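Endoglucanase E (Clostridium thermocellum, PDB 2WAO) is the esterase domain of an endo-1,4-beta-glucanase, probably removing acetyl groups from plant cell-wall polysaccharides and binding cellulose chains in its active-site cleft. Local coordinates at residues R94-L99 / I132-G137; P149-S154 / Y305-H310. All coordinates share one frame; numbering follows the deposited sequence.

Contact 1 (R94-L99 / I132-G137); sequences RTEASL and ITCAYG. With BGC (beta-D-glucopyranose), chain B; BGC (beta-D-glucopyranose), chain C.
Glu96 lies alongside Cys134, and these two buried side chains make the direct contact. The sulfur sits against both the root and the head of the glutamate: SG of Cys134 is 3.8 Å from CB of Glu96 and 3.9 Å from its OE1. With CG of Glu96 set between its backbone N and carbonyl carbon (chi1 61°) and the chain extended from there, the carboxylate runs past the thiol, and its OE2 goes on to a hydrogen bond with Ser176 OG in the glycan pocket. One water bridges the two backbones, donating to Arg94 O at 2.9 Å and to Cys134 O at 2.7 Å. Past Cys134 the helix ends in a Schellman motif, Ala135 having positive phi, and the chain then leads to Tyr136. The ring of Tyr136 approaches the sugar obliquely, CE1 lying 3.4 Å from O6 of glucose B. The loop 94-99, between strands 85-93 and 102-108 of the N-terminal beta region, is thereby set against the short helix 131-134 that follows strand 123-129 of the parallel sheet, with Cys134 also resting on Ala174 of strand 168-174.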
loop_
_atom_site.group_PDB
_atom_site.type_symbol
_atom_site.label_atom_id
_atom_site.label_comp_id
_atom_site.label_asym_id
_atom_site.label_seq_id
_atom_site.Cartn_x
_atom_site.Cartn_y
_atom_site.Cartn_z
ATOM N N ARG A 94 -9.653 0.131 1.327
ATOM C CA ARG A 94 -9.098 -1.244 1.205
ATOM C C ARG A 94 -8.506 -1.563 -0.154
ATOM O O ARG A 94 -7.468 -2.251 -0.249
ATOM C CB ARG A 94 -10.197 -2.254 1.496
ATOM C CG ARG A 94 -10.652 -2.170 2.921
ATOM C CD ARG A 94 -12.021 -2.899 3.104
ATOM N NE ARG A 94 -12.103 -4.299 2.574
ATOM C CZ ARG A 94 -12.032 -5.421 3.306
ATOM N NH1 ARG A 94 -11.764 -5.407 4.621
ATOM N NH2 ARG A 94 -12.195 -6.599 2.719
ATOM N N THR A 95 -9.208 -1.104 -1.176
ATOM C CA THR A 95 -8.999 -1.464 -2.573
ATOM C C THR A 95 -7.996 -0.553 -3.289
ATOM O O THR A 95 -7.742 0.598 -2.897
ATOM C CB THR A 95 -10.343 -1.420 -3.322
ATOM O OG1 THR A 95 -11.087 -0.296 -2.829
ATOM C CG2 THR A 95 -11.160 -2.711 -3.056
ATOM N N GLU A 96 -7.425 -1.059 -4.367
ATOM C CA GLU A 96 -6.318 -0.369 -5.032
ATOM C C GLU A 96 -6.752 0.736 -6.005
ATOM O O GLU A 96 -7.957 0.933 -6.302
ATOM C CB GLU A 96 -5.446 -1.389 -5.747
ATOM C CG GLU A 96 -6.235 -2.161 -6.847
ATOM C CD GLU A 96 -5.366 -3.209 -7.497
ATOM O OE1 GLU A 96 -4.515 -2.844 -8.346
ATOM O OE2 GLU A 96 -5.524 -4.409 -7.112
ATOM N N ALA A 97 -5.749 1.441 -6.499
ATOM C CA ALA A 97 -5.952 2.647 -7.318
ATOM C C ALA A 97 -6.692 2.294 -8.605
ATOM O O ALA A 97 -7.556 3.073 -9.089
ATOM C CB ALA A 97 -4.594 3.301 -7.607
ATOM N N SER A 98 -6.403 1.113 -9.148
ATOM C CA SER A 98 -7.057 0.726 -10.414
ATOM C C SER A 98 -8.591 0.595 -10.283
ATOM O O SER A 98 -9.301 0.610 -11.298
ATOM C CB SER A 98 -6.463 -0.557 -11.008
ATOM O OG SER A 98 -6.779 -1.664 -10.198
ATOM N N LEU A 99 -9.120 0.461 -9.072
ATOM C CA LEU A 99 -10.577 0.367 -8.894
ATOM C C LEU A 99 -11.276 1.747 -8.768
ATOM O O LEU A 99 -12.498 1.821 -8.591
ATOM C CB LEU A 99 -10.938 -0.515 -7.705
ATOM C CG LEU A 99 -10.625 -1.978 -7.940
ATOM C CD1 LEU A 99 -10.537 -2.746 -6.630
ATOM C CD2 LEU A 99 -11.660 -2.635 -8.924
ATOM N N ILE A 132 1.007 -7.943 -4.577
ATOM C CA ILE A 132 1.337 -8.430 -3.255
ATOM C C ILE A 132 1.154 -7.258 -2.272
ATOM O O ILE A 132 0.546 -7.422 -1.218
ATOM C CB ILE A 132 2.783 -8.989 -3.205
ATOM C CG1 ILE A 132 2.908 -10.205 -4.160
ATOM C CG2 ILE A 132 3.089 -9.489 -1.729
ATOM C CD1 ILE A 132 4.350 -10.538 -4.536
ATOM N N THR A 133 1.622 -6.065 -2.637
ATOM C CA THR A 133 1.462 -4.925 -1.698
ATOM C C THR A 133 0.091 -4.302 -1.665
ATOM O O THR A 133 -0.357 -3.808 -0.629
ATOM C CB THR A 133 2.742 -3.988 -1.538
ATOM O OG1 THR A 133 2.482 -2.566 -1.453
ATOM C CG2 THR A 133 3.877 -4.402 -2.256
ATOM N N CYS A 134 -0.636 -4.464 -2.755
ATOM C CA CYS A 134 -2.103 -4.202 -2.804
ATOM C C CYS A 134 -2.924 -5.169 -1.917
ATOM O O CYS A 134 -4.092 -4.881 -1.618
ATOM C CB CYS A 134 -2.594 -4.318 -4.268
ATOM S SG CYS A 134 -2.028 -2.936 -5.303
ATOM N N ALA A 135 -2.329 -6.309 -1.540
ATOM C CA ALA A 135 -3.023 -7.397 -0.825
ATOM C C ALA A 135 -4.177 -7.969 -1.684
ATOM O O ALA A 135 -5.203 -8.380 -1.123
ATOM C CB ALA A 135 -3.578 -6.941 0.535
ATOM N N TYR A 136 -4.011 -7.950 -3.014
ATOM C CA TYR A 136 -4.884 -8.688 -3.961
ATOM C C TYR A 136 -5.267 -10.059 -3.362
ATOM O O TYR A 136 -4.397 -10.891 -3.004
ATOM C CB TYR A 136 -4.082 -8.883 -5.251
ATOM C CG TYR A 136 -4.704 -9.608 -6.441
ATOM C CD1 TYR A 136 -4.679 -9.003 -7.709
ATOM C CD2 TYR A 136 -5.186 -10.913 -6.337
ATOM C CE1 TYR A 136 -5.168 -9.639 -8.801
ATOM C CE2 TYR A 136 -5.735 -11.586 -7.481
ATOM C CZ TYR A 136 -5.660 -10.947 -8.693
ATOM O OH TYR A 136 -6.118 -11.568 -9.832
ATOM N N GLY A 137 -6.576 -10.261 -3.207
ATOM C CA GLY A 137 -7.099 -11.610 -2.904
ATOM C C GLY A 137 -6.856 -12.117 -1.496
ATOM O O GLY A 137 -7.116 -13.309 -1.221
HETATM C C2 BGC B . -4.043 -13.393 -12.385
HETATM C C3 BGC B . -4.224 -12.126 -13.209
HETATM C C4 BGC B . -3.625 -10.932 -12.457
HETATM C C5 BGC B . -2.151 -11.244 -12.118
HETATM C C6 BGC B . -1.381 -10.097 -11.433
HETATM C C1 BGC B . -2.571 -13.568 -12.022
HETATM O O2 BGC B . -4.568 -14.508 -13.112
HETATM O O3 BGC B . -5.620 -11.904 -13.445
HETATM O O4 BGC B . -3.666 -9.985 -13.404
HETATM O O5 BGC B . -2.109 -12.427 -11.322
HETATM O O6 BGC B . -2.025 -9.780 -10.212
HETATM C C2 BGC C . -3.880 -7.658 -14.055
HETATM C C3 BGC C . -4.574 -6.349 -13.662
HETATM C C4 BGC C . -6.022 -6.596 -13.234
HETATM C C5 BGC C . -6.021 -7.598 -12.097
HETATM C C6 BGC C . -7.424 -7.821 -11.505
HETATM C C1 BGC C . -4.127 -8.707 -12.976
HETATM O O2 BGC C . -2.487 -7.472 -14.266
HETATM O O3 BGC C . -4.455 -5.391 -14.694
HETATM O O4 BGC C . -6.582 -5.395 -12.746
HETATM O O5 BGC C . -5.507 -8.786 -12.677
HETATM O O6 BGC C . -8.145 -8.738 -12.285
HETATM O O HOH W 1 -5.387 -2.615 -2.263
#

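Contact 2 (P149-S154 / Y305-H310); sequences PKNENS and YGEDWH. With BGC (beta-D-glucopyranose), chain B; BGC (beta-D-glucopyranose), chain D; BGC (beta-D-glucopyranose), chain E; BGC (beta-D-glucopyranose), chain F.
Asn151 and Glu307 carry this contact with one good hydrogen bond. ND2 of Asn151 donates to OE2 of Glu307 over 2.8 Å, nearly straight at 164°. The two side chains cross at about a right angle: the acceptor lies close to the amide plane of Asn151, whereas the donor comes down on OE2 from above the carboxylate, whose plane is turned 65° from the amide. The root of the asparagine closes in as well, CB of Asn151 standing 3.3 Å from OE2 of Glu307. Glu307 reaches across because its CG is anti to the carbonyl carbon (chi1 -68°) and the chain beyond is extended. The same OE2 has a second partner in Thr148 OG1, and Lys150 NZ stays 4.6 Å from OE2 of Glu307, too long for a salt bridge but near enough that its charge probably favours the ionised carboxylate.

The backbone of Glu307 connects this bond to the pocket. Its carbonyl O accepts both the backbone N and the ring ND1 of His310, the latter at 3.0 Å through a bent bond, which limits the rotation of the imidazole. The far nitrogen, NE2 of His310, is then hydrogen-bonded to O6 of glucose B at 3.3 Å, met at the ring edge. Beside it Trp309 lays one indole face against glucose F. The segment probably corresponds to the histidine-bearing loop of the SGNH (GDSL) hydrolases, with Glu307 where their usual Asp-X-X-His has its aspartate and its carbonyl as the imidazole's partner. His310 touches Ser131, in the Gly-Asp-Ser motif of the family and probably the nucleophile.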
loop_
_atom_site.group_PDB
_atom_site.type_symbol
_atom_site.label_atom_id
_atom_site.label_comp_id
_atom_site.label_asym_id
_atom_site.label_seq_id
_atom_site.Cartn_x
_atom_site.Cartn_y
_atom_site.Cartn_z
ATOM N N PRO A 149 -12.947 -7.386 -5.848
ATOM C CA PRO A 149 -12.642 -6.213 -4.984
ATOM C C PRO A 149 -12.929 -6.456 -3.500
ATOM O O PRO A 149 -12.138 -6.012 -2.648
ATOM C CB PRO A 149 -13.579 -5.148 -5.528
ATOM C CG PRO A 149 -13.632 -5.499 -7.037
ATOM C CD PRO A 149 -13.782 -7.015 -7.002
ATOM N N LYS A 150 -14.021 -7.179 -3.185
ATOM C CA LYS A 150 -14.405 -7.422 -1.805
ATOM C C LYS A 150 -13.321 -8.152 -1.026
ATOM O O LYS A 150 -13.259 -8.018 0.191
ATOM C CB LYS A 150 -15.715 -8.238 -1.714
ATOM C CG LYS A 150 -15.597 -9.735 -2.129
ATOM C CD LYS A 150 -16.987 -10.335 -2.454
ATOM C CE LYS A 150 -16.944 -11.847 -2.614
ATOM N NZ LYS A 150 -16.048 -12.184 -3.713
ATOM N N ASN A 151 -12.496 -8.937 -1.724
ATOM C CA ASN A 151 -11.477 -9.752 -1.029
ATOM C C ASN A 151 -10.065 -9.117 -0.937
ATOM O O ASN A 151 -9.074 -9.759 -0.515
ATOM C CB ASN A 151 -11.430 -11.140 -1.685
ATOM C CG ASN A 151 -12.526 -12.072 -1.138
ATOM O OD1 ASN A 151 -13.083 -11.835 -0.060
ATOM N ND2 ASN A 151 -12.817 -13.121 -1.877
ATOM N N GLU A 152 -9.953 -7.858 -1.358
ATOM C CA GLU A 152 -8.652 -7.206 -1.344
ATOM C C GLU A 152 -8.600 -6.310 -0.118
ATOM O O GLU A 152 -9.134 -5.209 -0.123
ATOM C CB GLU A 152 -8.483 -6.355 -2.627
ATOM C CG GLU A 152 -7.175 -5.522 -2.697
ATOM C CD GLU A 152 -7.010 -4.877 -4.084
ATOM O OE1 GLU A 152 -7.834 -3.967 -4.422
ATOM O OE2 GLU A 152 -6.060 -5.300 -4.824
ATOM N N ASN A 153 -7.954 -6.773 0.931
ATOM C CA ASN A 153 -7.890 -6.012 2.160
ATOM C C ASN A 153 -6.470 -5.486 2.470
ATOM O O ASN A 153 -5.688 -6.125 3.230
ATOM C CB ASN A 153 -8.439 -6.855 3.328
ATOM C CG ASN A 153 -8.409 -6.121 4.638
ATOM O OD1 ASN A 153 -8.656 -6.708 5.711
ATOM N ND2 ASN A 153 -8.192 -4.820 4.578
ATOM N N SER A 154 -6.180 -4.278 1.949
ATOM C CA SER A 154 -4.865 -3.668 2.218
ATOM C C SER A 154 -4.592 -3.359 3.698
ATOM O O SER A 154 -3.436 -3.163 4.064
ATOM C CB SER A 154 -4.616 -2.416 1.381
ATOM O OG SER A 154 -5.601 -1.466 1.708
ATOM N N TYR A 305 -3.584 -19.908 0.696
ATOM C CA TYR A 305 -3.455 -19.004 -0.464
ATOM C C TYR A 305 -4.716 -18.188 -0.597
ATOM O O TYR A 305 -5.802 -18.651 -0.250
ATOM C CB TYR A 305 -3.380 -19.777 -1.786
ATOM C CG TYR A 305 -2.175 -20.631 -1.977
ATOM C CD1 TYR A 305 -0.936 -20.065 -2.312
ATOM C CD2 TYR A 305 -2.283 -22.020 -1.843
ATOM C CE1 TYR A 305 0.205 -20.922 -2.521
ATOM C CE2 TYR A 305 -1.198 -22.849 -2.020
ATOM C CZ TYR A 305 0.032 -22.306 -2.358
ATOM O OH TYR A 305 1.094 -23.174 -2.524
ATOM N N GLY A 306 -4.570 -16.991 -1.169
ATOM C CA GLY A 306 -5.733 -16.181 -1.521
ATOM C C GLY A 306 -6.026 -16.310 -3.003
ATOM O O GLY A 306 -5.504 -17.201 -3.682
ATOM N N GLU A 307 -6.802 -15.353 -3.531
ATOM C CA GLU A 307 -7.252 -15.410 -4.913
ATOM C C GLU A 307 -6.074 -15.445 -5.845
ATOM O O GLU A 307 -5.059 -14.781 -5.578
ATOM C CB GLU A 307 -8.161 -14.192 -5.223
ATOM C CG GLU A 307 -9.495 -14.270 -4.470
ATOM C CD GLU A 307 -10.371 -13.020 -4.673
ATOM O OE1 GLU A 307 -9.820 -11.986 -5.104
ATOM O OE2 GLU A 307 -11.610 -13.081 -4.403
ATOM N N ASP A 308 -6.173 -16.266 -6.893
ATOM C CA ASP A 308 -5.111 -16.359 -7.892
ATOM C C ASP A 308 -3.709 -16.652 -7.313
ATOM O O ASP A 308 -2.712 -16.184 -7.864
ATOM C CB ASP A 308 -5.096 -15.102 -8.808
ATOM C CG ASP A 308 -6.299 -15.072 -9.755
ATOM O OD1 ASP A 308 -6.717 -16.178 -10.195
ATOM O OD2 ASP A 308 -6.820 -13.961 -10.034
ATOM N N TRP A 309 -3.661 -17.458 -6.233
ATOM C CA TRP A 309 -2.399 -17.801 -5.525
ATOM C C TRP A 309 -1.716 -16.626 -4.832
ATOM O O TRP A 309 -0.545 -16.755 -4.421
ATOM C CB TRP A 309 -1.369 -18.389 -6.497
ATOM C CG TRP A 309 -1.795 -19.630 -7.234
ATOM C CD1 TRP A 309 -2.696 -19.717 -8.246
ATOM C CD2 TRP A 309 -1.287 -20.952 -7.030
ATOM N NE1 TRP A 309 -2.804 -21.022 -8.673
ATOM C CE2 TRP A 309 -1.943 -21.797 -7.946
ATOM C CE3 TRP A 309 -0.360 -21.507 -6.135
ATOM C CZ2 TRP A 309 -1.706 -23.165 -8.003
ATOM C CZ3 TRP A 309 -0.106 -22.880 -6.200
ATOM C CH2 TRP A 309 -0.775 -23.688 -7.134
ATOM N N HIS A 310 -2.386 -15.466 -4.712
ATOM C CA HIS A 310 -1.743 -14.372 -3.981
ATOM C C HIS A 310 -1.685 -14.682 -2.471
ATOM O O HIS A 310 -2.394 -15.625 -1.972
ATOM C CB HIS A 310 -2.450 -13.046 -4.281
ATOM C CG HIS A 310 -2.224 -12.587 -5.692
ATOM N ND1 HIS A 310 -2.789 -13.228 -6.771
ATOM C CD2 HIS A 310 -1.436 -11.613 -6.207
ATOM C CE1 HIS A 310 -2.402 -12.638 -7.895
ATOM N NE2 HIS A 310 -1.593 -11.644 -7.580
HETATM C C2 BGC B . -4.043 -13.393 -12.385
HETATM C C3 BGC B . -4.224 -12.126 -13.209
HETATM C C4 BGC B . -3.625 -10.932 -12.457
HETATM C C5 BGC B . -2.151 -11.244 -12.118
HETATM C C6 BGC B . -1.381 -10.097 -11.433
HETATM C C1 BGC B . -2.571 -13.568 -12.022
HETATM O O2 BGC B . -4.568 -14.508 -13.112
HETATM O O3 BGC B . -5.620 -11.904 -13.445
HETATM O O4 BGC B . -3.666 -9.985 -13.404
HETATM O O5 BGC B . -2.109 -12.427 -11.322
HETATM O O6 BGC B . -2.025 -9.780 -10.212
HETATM C C2 BGC D . 1.076 -15.881 -10.473
HETATM C C3 BGC D . -0.104 -14.912 -10.432
HETATM C C4 BGC D . -1.226 -15.389 -11.340
HETATM C C5 BGC D . -1.611 -16.837 -11.017
HETATM C C6 BGC D . -2.551 -17.322 -12.124
HETATM C C1 BGC D . 0.590 -17.312 -10.173
HETATM O O2 BGC D . 2.075 -15.503 -9.530
HETATM O O3 BGC D . 0.333 -13.629 -10.819
HETATM O O4 BGC D . -2.371 -14.712 -11.203
HETATM O O5 BGC D . -0.483 -17.721 -11.001
HETATM O O6 BGC D . -2.804 -18.642 -11.779
HETATM C C2 BGC E . 5.116 -23.613 -5.397
HETATM C C3 BGC E . 3.823 -23.085 -6.007
HETATM C C4 BGC E . 3.903 -23.070 -7.529
HETATM C C5 BGC E . 4.427 -24.399 -8.062
HETATM C C6 BGC E . 4.585 -24.355 -9.576
HETATM C C1 BGC E . 5.554 -24.904 -6.080
HETATM O O1 BGC E . 6.800 -25.311 -5.559
HETATM O O2 BGC E . 4.923 -23.852 -4.021
HETATM O O3 BGC E . 3.582 -21.777 -5.537
HETATM O O4 BGC E . 3.031 -22.873 -7.975
HETATM O O5 BGC E . 5.674 -24.685 -7.467
HETATM O O6 BGC E . 5.488 -25.359 -9.984
HETATM C C2 BGC F . 1.771 -21.773 -9.717
HETATM C C3 BGC F . 1.716 -20.461 -10.490
HETATM C C4 BGC F . 1.729 -19.253 -9.540
HETATM C C5 BGC F . 2.730 -19.377 -8.378
HETATM C C6 BGC F . 2.505 -18.314 -7.310
HETATM C C1 BGC F . 2.899 -21.668 -8.697
HETATM O O2 BGC F . 2.072 -22.794 -10.618
HETATM O O3 BGC F . 0.543 -20.483 -11.276
HETATM O O4 BGC F . 1.658 -18.209 -10.381
HETATM O O5 BGC F . 2.609 -20.656 -7.779
HETATM O O6 BGC F . 3.164 -18.602 -6.070
#

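Contacts 1 and 2 have centres 8 Å apart and meet at the glycan pocket, where both touch glucose B. Among the hydrogen bonds that join them are two probable ones: Tyr136 OH to Asp308 OD2 at 2.5 Å, on the sugar side, and Arg94 O to Ser154 OG at 2.8 Å, on the side of the N-terminal beta region. Glu152 OE1 also accepts the backbone N of Glu96, so the loop 149-154 is tied to 94-99 as well as to 305-310. Tyr136 and His310 have stacked rings, and Tyr136 O packs 3.2 Å from CB of His310. Ser131, just ahead of 132-137, is also hydrogen-bonded to the bound glucan through OG, bringing serine and histidine together at one glucan chain.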